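Local structure of suppressor of RNA silencing p3 (Rice hoja blanca virus, 3AJF) at residues Lys45-Leu56 with Tyr84-Pro93. The protein suppresses RNA-mediated gene silencing in the host, presumably by binding double-stranded RNA, and forms a homodimer. Residues are numbered along the deposited sequence; the frame is centred on the assembly and turned at random.
Sequences KPDDPENLSVFL and YSEYFVELKP
Pro46 rests its CG-CD edge on one face of the Tyr87 ring where, in this helical domain of the suppressor, the helix 36-44 to helix 49-64 linker and the first turns of helix 49-64 pack on the C-terminal part of helix 74-85 and the residues that follow. Two CH-pi contacts are geometrically well defined. Pro46 CD stands 3.6 Å from the Tyr87 ring centroid and 6° off its normal, hence over the ring centre. Leu52 CD2 meets the Phe88 ring likewise, 3.7 Å from the centroid; with CG anti to the backbone N (chi1 176°), the leucine reaches across to a ring coming from the opposite direction. One aromatic pair is T-shaped: the Phe55 edge points at the Tyr84 face, planes at 72°, while Pro46 CG meets the Tyr84 ring at its edge, in plane, 3.9 Å from CD2. Tyr84 OH is hydrogen-bonded to Ile43 O, in helix 36-44, which fixes the far end of that ring.

Aliphatic packing fills in around the rings. The Leu91 methyls lie against the 47-49 backbone, its CG is 3.9 Å from Pro49 CD, and Pro49 CG touches Lys92 O at 3.6 Å. No hydrogen bond crosses between the segments; polar order is local, with N-cap Asp48 OD1 accepting from Asn51 N (3.1 Å). Arg74 NH2 of the second subunit is hydrogen-bonded to Phe88 O, placing this corner beside the dimer interface. Leu56 CD1 approaches the Phe88 ring obliquely, 3.5 Å from CE2.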
# COMPACT_ATOMS: atom_id res chain seq x y z
N LYS A 45 7.74 -10.35 8.48
CA LYS A 45 6.58 -11.08 7.98
C LYS A 45 5.32 -10.62 8.65
O LYS A 45 5.07 -10.98 9.80
CB LYS A 45 6.72 -12.61 8.16
CG LYS A 45 5.70 -13.41 7.30
CD LYS A 45 5.94 -14.92 7.42
CE LYS A 45 4.97 -15.72 6.54
NZ LYS A 45 4.92 -17.18 6.99
N PRO A 46 4.55 -9.78 7.96
CA PRO A 46 3.26 -9.31 8.52
C PRO A 46 2.41 -10.50 8.98
O PRO A 46 2.29 -11.49 8.24
CB PRO A 46 2.62 -8.59 7.33
CG PRO A 46 3.84 -8.06 6.55
CD PRO A 46 4.83 -9.17 6.64
N ASP A 47 1.83 -10.44 10.17
CA ASP A 47 1.14 -11.63 10.69
C ASP A 47 -0.27 -11.27 11.18
O ASP A 47 -0.99 -12.12 11.72
CB ASP A 47 1.97 -12.28 11.80
CG ASP A 47 2.09 -11.39 13.04
OD1 ASP A 47 2.06 -10.15 12.92
OD2 ASP A 47 2.20 -11.94 14.15
N ASP A 48 -0.64 -10.01 10.97
CA ASP A 48 -1.95 -9.52 11.36
C ASP A 48 -2.41 -8.54 10.30
O ASP A 48 -1.72 -7.55 10.07
CB ASP A 48 -1.89 -8.80 12.72
CG ASP A 48 -3.27 -8.47 13.24
OD1 ASP A 48 -3.87 -7.48 12.79
OD2 ASP A 48 -3.77 -9.22 14.12
N PRO A 49 -3.58 -8.80 9.67
CA PRO A 49 -4.07 -7.87 8.62
C PRO A 49 -4.35 -6.46 9.13
O PRO A 49 -4.13 -5.49 8.40
CB PRO A 49 -5.36 -8.54 8.14
CG PRO A 49 -5.85 -9.32 9.37
CD PRO A 49 -4.54 -9.91 9.90
N GLU A 50 -4.88 -6.33 10.35
CA GLU A 50 -5.10 -4.97 10.90
C GLU A 50 -3.77 -4.20 11.13
O GLU A 50 -3.68 -3.03 10.79
CB GLU A 50 -5.98 -4.97 12.16
CG GLU A 50 -5.98 -3.62 12.98
CD GLU A 50 -6.65 -2.39 12.27
OE1 GLU A 50 -6.53 -2.22 11.03
OE2 GLU A 50 -7.27 -1.55 12.99
N ASN A 51 -2.76 -4.85 11.71
CA ASN A 51 -1.48 -4.20 11.92
C ASN A 51 -0.80 -3.83 10.61
O ASN A 51 -0.18 -2.76 10.49
CB ASN A 51 -0.54 -5.07 12.73
CG ASN A 51 -0.99 -5.23 14.21
OD1 ASN A 51 -1.88 -4.53 14.68
ND2 ASN A 51 -0.36 -6.16 14.93
N LEU A 52 -0.90 -4.72 9.63
CA LEU A 52 -0.33 -4.43 8.30
C LEU A 52 -1.06 -3.23 7.66
O LEU A 52 -0.44 -2.41 7.04
CB LEU A 52 -0.38 -5.65 7.37
CG LEU A 52 0.11 -5.43 5.92
CD1 LEU A 52 1.61 -5.06 5.86
CD2 LEU A 52 -0.16 -6.65 5.04
N SER A 53 -2.38 -3.16 7.82
CA SER A 53 -3.18 -2.04 7.31
C SER A 53 -2.70 -0.71 7.86
O SER A 53 -2.53 0.27 7.10
CB SER A 53 -4.65 -2.22 7.70
OG SER A 53 -5.37 -1.06 7.34
N VAL A 54 -2.48 -0.67 9.16
CA VAL A 54 -1.98 0.53 9.84
C VAL A 54 -0.54 0.92 9.37
O VAL A 54 -0.26 2.10 9.07
CB VAL A 54 -2.04 0.28 11.35
CG1 VAL A 54 -1.25 1.30 12.10
CG2 VAL A 54 -3.51 0.27 11.84
N PHE A 55 0.36 -0.06 9.30
CA PHE A 55 1.73 0.09 8.75
C PHE A 55 1.69 0.69 7.34
O PHE A 55 2.36 1.70 7.07
CB PHE A 55 2.33 -1.31 8.74
CG PHE A 55 3.72 -1.45 8.13
CD1 PHE A 55 4.86 -1.28 8.91
CD2 PHE A 55 3.87 -1.94 6.81
CE1 PHE A 55 6.17 -1.50 8.36
CE2 PHE A 55 5.16 -2.16 6.25
CZ PHE A 55 6.30 -1.95 7.02
N LEU A 56 0.90 0.10 6.45
CA LEU A 56 0.80 0.62 5.07
C LEU A 56 0.17 2.02 4.99
O LEU A 56 0.60 2.86 4.18
CB LEU A 56 0.03 -0.34 4.15
CG LEU A 56 0.64 -1.74 3.95
CD1 LEU A 56 -0.41 -2.61 3.30
CD2 LEU A 56 1.85 -1.70 3.10
N TYR A 84 5.00 -4.81 0.67
CA TYR A 84 4.38 -5.31 1.89
C TYR A 84 2.89 -5.52 1.70
O TYR A 84 2.30 -6.37 2.36
CB TYR A 84 4.71 -4.42 3.08
CG TYR A 84 6.09 -4.80 3.59
CD1 TYR A 84 7.22 -4.11 3.16
CD2 TYR A 84 6.25 -5.90 4.44
CE1 TYR A 84 8.50 -4.49 3.58
CE2 TYR A 84 7.53 -6.30 4.85
CZ TYR A 84 8.64 -5.60 4.42
OH TYR A 84 9.89 -5.99 4.84
N SER A 85 2.29 -4.78 0.76
CA SER A 85 0.88 -5.02 0.41
C SER A 85 0.66 -6.44 -0.10
O SER A 85 -0.44 -7.01 0.06
CB SER A 85 0.36 -3.96 -0.58
OG SER A 85 1.01 -4.10 -1.83
N GLU A 86 1.70 -7.04 -0.66
CA GLU A 86 1.60 -8.40 -1.23
C GLU A 86 1.16 -9.44 -0.23
O GLU A 86 0.53 -10.44 -0.59
CB GLU A 86 2.95 -8.86 -1.84
CG GLU A 86 3.45 -7.94 -2.97
CD GLU A 86 4.85 -8.36 -3.47
OE1 GLU A 86 5.30 -9.45 -3.07
OE2 GLU A 86 5.48 -7.62 -4.27
N TYR A 87 1.43 -9.20 1.05
CA TYR A 87 1.15 -10.19 2.07
C TYR A 87 -0.37 -10.37 2.23
O TYR A 87 -0.82 -11.41 2.68
CB TYR A 87 1.84 -9.79 3.39
CG TYR A 87 3.35 -10.08 3.34
CD1 TYR A 87 3.82 -11.34 3.63
CD2 TYR A 87 4.26 -9.10 2.97
CE1 TYR A 87 5.20 -11.65 3.57
CE2 TYR A 87 5.66 -9.40 2.91
CZ TYR A 87 6.09 -10.68 3.22
OH TYR A 87 7.44 -11.03 3.17
N PHE A 88 -1.17 -9.39 1.77
CA PHE A 88 -2.63 -9.54 1.84
C PHE A 88 -3.20 -10.72 1.08
O PHE A 88 -4.36 -11.12 1.32
CB PHE A 88 -3.36 -8.27 1.40
CG PHE A 88 -3.40 -7.20 2.48
CD1 PHE A 88 -3.86 -7.51 3.75
CD2 PHE A 88 -3.00 -5.91 2.20
CE1 PHE A 88 -3.95 -6.53 4.73
CE2 PHE A 88 -3.06 -4.92 3.20
CZ PHE A 88 -3.54 -5.25 4.47
N VAL A 89 -2.44 -11.29 0.16
CA VAL A 89 -2.97 -12.39 -0.61
C VAL A 89 -3.29 -13.55 0.36
O VAL A 89 -4.38 -14.14 0.30
CB VAL A 89 -2.04 -12.81 -1.77
CG1 VAL A 89 -2.60 -13.99 -2.51
CG2 VAL A 89 -1.88 -11.64 -2.75
N GLU A 90 -2.38 -13.83 1.28
CA GLU A 90 -2.61 -14.96 2.19
C GLU A 90 -3.09 -14.53 3.59
O GLU A 90 -3.69 -15.33 4.32
CB GLU A 90 -1.36 -15.86 2.25
CG GLU A 90 -1.21 -16.80 1.02
CD GLU A 90 0.18 -17.50 0.93
OE1 GLU A 90 1.23 -16.83 1.03
OE2 GLU A 90 0.23 -18.73 0.76
N LEU A 91 -2.87 -13.27 3.93
CA LEU A 91 -3.24 -12.70 5.23
C LEU A 91 -4.65 -12.11 5.21
O LEU A 91 -4.87 -11.02 4.65
CB LEU A 91 -2.24 -11.62 5.59
CG LEU A 91 -2.17 -11.11 7.02
CD1 LEU A 91 -1.83 -12.26 8.00
CD2 LEU A 91 -1.13 -10.00 7.09
N LYS A 92 -5.60 -12.82 5.83
CA LYS A 92 -7.03 -12.52 5.76
C LYS A 92 -7.60 -12.05 7.11
O LYS A 92 -7.10 -12.43 8.15
CB LYS A 92 -7.78 -13.79 5.29
CG LYS A 92 -7.25 -14.29 3.94
CD LYS A 92 -7.65 -15.69 3.56
CE LYS A 92 -6.78 -16.16 2.37
NZ LYS A 92 -6.96 -17.62 1.99
N PRO A 93 -8.63 -11.19 7.10
CA PRO A 93 -9.31 -10.80 8.34
C PRO A 93 -9.90 -12.00 9.09
O PRO A 93 -9.71 -12.13 10.29
CB PRO A 93 -10.45 -9.89 7.88
CG PRO A 93 -10.47 -9.93 6.42
CD PRO A 93 -9.18 -10.51 5.92